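Local coordinates for 2L protein (Yaba-like disease virus, PDB 3IT8), which is an MHC class I-like poxvirus glycoprotein that binds tumour necrosis factor and so blocks its signalling, at residues 215-218 against 219-223; 281-285 against 286-290. One frame throughout, in Å; residues are numbered along the deposited sequence.

Interaction 1. Residues 215-218 against 219-223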
# COMPACT_ATOMS: atom_id res chain seq x y z
N LYS D 215 -7.89 21.04 -30.05
CA LYS D 215 -9.07 21.16 -29.19
C LYS D 215 -9.45 22.62 -28.99
O LYS D 215 -8.60 23.45 -28.67
CB LYS D 215 -8.82 20.53 -27.80
CG LYS D 215 -8.77 19.03 -27.80
CD LYS D 215 -8.76 18.47 -26.40
CE LYS D 215 -8.92 16.95 -26.46
NZ LYS D 215 -9.26 16.35 -25.14
N TRP D 216 -10.72 22.91 -29.20
CA TRP D 216 -11.23 24.27 -29.01
C TRP D 216 -11.96 24.33 -27.67
O TRP D 216 -12.97 23.65 -27.47
CB TRP D 216 -12.17 24.67 -30.14
CG TRP D 216 -11.46 24.86 -31.43
CD1 TRP D 216 -11.23 23.92 -32.38
CD2 TRP D 216 -10.82 26.06 -31.88
NE1 TRP D 216 -10.49 24.45 -33.40
CE2 TRP D 216 -10.22 25.76 -33.13
CE3 TRP D 216 -10.69 27.35 -31.36
CZ2 TRP D 216 -9.50 26.72 -33.86
CZ3 TRP D 216 -9.97 28.30 -32.10
CH2 TRP D 216 -9.38 27.98 -33.33
N ILE D 217 -11.44 25.15 -26.76
CA ILE D 217 -12.01 25.29 -25.43
C ILE D 217 -12.30 26.75 -25.08
O ILE D 217 -11.46 27.62 -25.30
CB ILE D 217 -11.05 24.72 -24.39
CG1 ILE D 217 -10.72 23.26 -24.73
CG2 ILE D 217 -11.67 24.81 -23.03
CD1 ILE D 217 -9.67 22.66 -23.86
N GLU D 218 -13.49 27.01 -24.54
CA GLU D 218 -13.84 28.37 -24.16
C GLU D 218 -12.82 28.86 -23.14
O GLU D 218 -12.51 28.15 -22.18
CB GLU D 218 -15.26 28.40 -23.60
CG GLU D 218 -16.31 28.34 -24.70
CD GLU D 218 -17.71 28.11 -24.18
OE1 GLU D 218 -18.12 28.82 -23.23
OE2 GLU D 218 -18.41 27.23 -24.72
N SER D 219 -12.28 30.06 -23.36
CA SER D 219 -11.26 30.63 -22.48
C SER D 219 -11.61 30.74 -20.99
O SER D 219 -10.72 30.78 -20.14
CB SER D 219 -10.83 32.00 -22.99
OG SER D 219 -11.94 32.88 -23.05
N GLU D 220 -12.90 30.80 -20.68
CA GLU D 220 -13.33 30.90 -19.28
C GLU D 220 -12.74 29.75 -18.47
O GLU D 220 -12.31 29.92 -17.33
CB GLU D 220 -14.85 30.87 -19.18
CG GLU D 220 -15.47 29.62 -19.78
CD GLU D 220 -16.92 29.43 -19.39
OE1 GLU D 220 -17.18 29.29 -18.17
OE2 GLU D 220 -17.79 29.43 -20.29
N HIS D 221 -12.71 28.57 -19.08
CA HIS D 221 -12.19 27.38 -18.42
C HIS D 221 -10.72 27.40 -18.04
O HIS D 221 -10.25 26.50 -17.35
CB HIS D 221 -12.47 26.16 -19.29
CG HIS D 221 -13.93 25.92 -19.51
ND1 HIS D 221 -14.82 25.78 -18.47
CD2 HIS D 221 -14.65 25.79 -20.65
CE1 HIS D 221 -16.03 25.57 -18.95
NE2 HIS D 221 -15.95 25.57 -20.27
N PHE D 222 -9.99 28.40 -18.50
CA PHE D 222 -8.58 28.47 -18.14
C PHE D 222 -8.34 29.40 -16.96
O PHE D 222 -7.19 29.71 -16.63
CB PHE D 222 -7.74 28.89 -19.35
CG PHE D 222 -7.62 27.82 -20.38
CD1 PHE D 222 -8.62 27.61 -21.32
CD2 PHE D 222 -6.53 26.96 -20.37
CE1 PHE D 222 -8.55 26.56 -22.22
CE2 PHE D 222 -6.44 25.91 -21.26
CZ PHE D 222 -7.46 25.71 -22.19
N LYS D 223 -9.43 29.82 -16.32
CA LYS D 223 -9.38 30.71 -15.17
C LYS D 223 -8.15 31.63 -15.13
O LYS D 223 -7.41 31.63 -14.14
CB LYS D 223 -9.45 29.91 -13.87
CG LYS D 223 -10.85 29.48 -13.46
CD LYS D 223 -11.44 28.41 -14.37
CE LYS D 223 -12.81 27.94 -13.87
NZ LYS D 223 -13.45 26.93 -14.77

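Interaction 2. Residues 281-285 against 286-290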
# COMPACT_ATOMS: atom_id res chain seq x y z
N CYS D 281 -7.41 28.01 -28.96
CA CYS D 281 -6.95 26.81 -29.63
C CYS D 281 -5.88 26.06 -28.83
O CYS D 281 -4.84 26.63 -28.50
CB CYS D 281 -6.42 27.15 -31.02
SG CYS D 281 -5.98 25.70 -32.04
N VAL D 282 -6.14 24.79 -28.52
CA VAL D 282 -5.16 23.96 -27.81
C VAL D 282 -4.61 22.96 -28.82
O VAL D 282 -5.35 22.14 -29.36
CB VAL D 282 -5.78 23.19 -26.64
CG1 VAL D 282 -4.68 22.54 -25.83
CG2 VAL D 282 -6.60 24.12 -25.76
N VAL D 283 -3.30 23.02 -29.05
CA VAL D 283 -2.63 22.15 -30.01
C VAL D 283 -1.84 21.02 -29.37
O VAL D 283 -0.94 21.27 -28.57
CB VAL D 283 -1.67 22.98 -30.87
CG1 VAL D 283 -0.77 22.07 -31.69
CG2 VAL D 283 -2.47 23.90 -31.77
N PHE D 284 -2.18 19.78 -29.74
CA PHE D 284 -1.49 18.61 -29.21
C PHE D 284 -0.55 18.04 -30.25
O PHE D 284 -0.97 17.62 -31.32
CB PHE D 284 -2.48 17.55 -28.79
CG PHE D 284 -3.37 17.97 -27.67
CD1 PHE D 284 -4.56 18.63 -27.92
CD2 PHE D 284 -3.02 17.69 -26.34
CE1 PHE D 284 -5.40 19.02 -26.87
CE2 PHE D 284 -3.85 18.08 -25.28
CZ PHE D 284 -5.04 18.74 -25.54
N HIS D 285 0.74 18.04 -29.93
CA HIS D 285 1.76 17.52 -30.83
C HIS D 285 2.95 16.99 -30.03
O HIS D 285 3.12 17.35 -28.87
CB HIS D 285 2.22 18.63 -31.77
CG HIS D 285 3.24 18.19 -32.76
ND1 HIS D 285 2.91 17.49 -33.90
CD2 HIS D 285 4.58 18.30 -32.76
CE1 HIS D 285 4.01 17.20 -34.57
NE2 HIS D 285 5.04 17.68 -33.90
N ASP D 286 3.77 16.14 -30.64
CA ASP D 286 4.93 15.57 -29.94
C ASP D 286 5.83 16.65 -29.36
O ASP D 286 6.26 16.56 -28.21
CB ASP D 286 5.70 14.65 -30.88
CG ASP D 286 5.13 13.24 -30.91
OD1 ASP D 286 3.93 13.08 -30.56
OD2 ASP D 286 5.86 12.30 -31.30
N THR D 287 6.12 17.67 -30.15
CA THR D 287 6.91 18.79 -29.67
C THR D 287 5.83 19.58 -28.95
O THR D 287 4.69 19.57 -29.40
CB THR D 287 7.50 19.59 -30.85
OG1 THR D 287 6.45 20.18 -31.62
CG2 THR D 287 8.31 18.66 -31.76
N LEU D 288 6.14 20.24 -27.84
CA LEU D 288 5.11 20.96 -27.07
C LEU D 288 3.92 20.08 -26.70
O LEU D 288 2.86 20.19 -27.30
CB LEU D 288 4.60 22.23 -27.81
CG LEU D 288 3.88 22.52 -29.16
CD1 LEU D 288 4.82 22.26 -30.30
CD2 LEU D 288 2.59 21.75 -29.34
N GLU D 289 4.08 19.21 -25.70
CA GLU D 289 3.02 18.29 -25.26
C GLU D 289 1.59 18.81 -25.49
O GLU D 289 0.72 18.09 -25.98
CB GLU D 289 3.22 17.93 -23.78
CG GLU D 289 4.49 17.13 -23.51
CD GLU D 289 4.59 16.66 -22.07
OE1 GLU D 289 4.58 17.51 -21.16
OE2 GLU D 289 4.69 15.43 -21.84
N ALA D 290 1.35 20.07 -25.13
CA ALA D 290 0.03 20.67 -25.34
C ALA D 290 0.09 22.16 -25.02
O ALA D 290 0.19 22.54 -23.86
CB ALA D 290 -1.00 19.99 -24.47

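Interaction 1. Residues 215-218 against 219-223
The backbone leaves strand 213-218 at Glu218 and winds straight into one short 3-10 turn, Ser219 to Phe222, at the end of an outer strand of the Ig-like domain's three-stranded sheet. Across the junction His221 N donates to Glu218 O at 3.1 Å, with an N-H...O angle of 146°. The coil goes on with Phe222 N to Ser219 O (3.0 Å) and Lys223 N to Glu220 O (3.1 Å), each bond spanning three residues as a 3-10 coil requires.

On the buried side, Ile217 points its CB at the turn. Its CG2, anti to the backbone N (chi1 of CG1 -56°), meets Phe222 CE1 at 3.7 Å and His221 CD2 at 3.9 Å, and the isoleucine crosses both side chains at about a right angle. Phe222 is also packed against Tyr234 and Val280, which sets this apolar corner against the neighbouring strand 279-284.

Away from that corner Ser219 OG is hydrogen-bonded to Ser277 O. Glu218 and Glu220 run side by side in the same direction, their carboxylates weakly bonded to Ser276 OG and Ser277 OG, respectively. Glu220 CG lies over the centre of one face of the His221 ring.

Interaction 2. Residues 281-285 against 286-290
This is a local contact round a beta-hairpin loop: Val283 and Phe284 of strand 279-284, and His285 after them, meet Leu288 and Ala290 as the chain turns back toward strand 291-293 in the Ig-like domain. No hydrogen bond joins the two segments, and the backbone meets instead through a CA-H...O contact from Ala290 CA to Val283 O, 3.4 Å long with 155° at the hydrogen. Just beyond, Val283 pairs with Gln291 by conventional backbone bonds, and Leu288 takes a positive phi (53°) that lets the loop reverse.

Side chains fill the two sides of the strand end. Ala290 CB approaches the Phe284 ring obliquely, 3.5 Å from Phe284 CE2, while Tyr228 meets the same ring edge-to-face. Leu288 reaches back with CD2, which lies 3.6 Å from Val283 O, 4.1 Å from Val283 CG1 and 4.0 Å from His285 CB.

His285 has CG anti to its backbone N (chi1 -178°), which swings the imidazole forward along the loop. Asp286 N lies over one face of the ring; the fit of the ring against the Thr287 side chain is doubtful, since the two come too close in the model. The ring also meets Phe207, and ND1 has a weak bond to Asp211 O.

Asp286 turns its carboxylate to the N-terminal domain: OD2 accepts from Ile1 N, and OD1, weakly, from Gly101 N. With Cys281 in the disulfide to Cys202, the segment is consistent with the F strand and F-G hairpin of an Ig-like domain, here lodged against an MHC-like platform.

Interactions 1 and 2 hold neighbouring antiparallel strands of one sheet, and their centres are 15 Å apart. Each follows the end of its own strand, so the 3-10 turn and the hairpin loop lie at opposite ends of the pair. Between them, Lys215 O is probably hydrogen-bonded to Val282 N at 2.8 Å. On one side of the sheet Ile217 CD1 packs on Val282 CG2 (3.9 Å) and the Lys215 chain crosses to Phe284; on the other, Trp216 CH2 lies 3.8 Å from Cys281 CB, beside the Ig disulfide. Only interaction 2 comes near another protein, where Glu289 packs on a polar side chain of that chain.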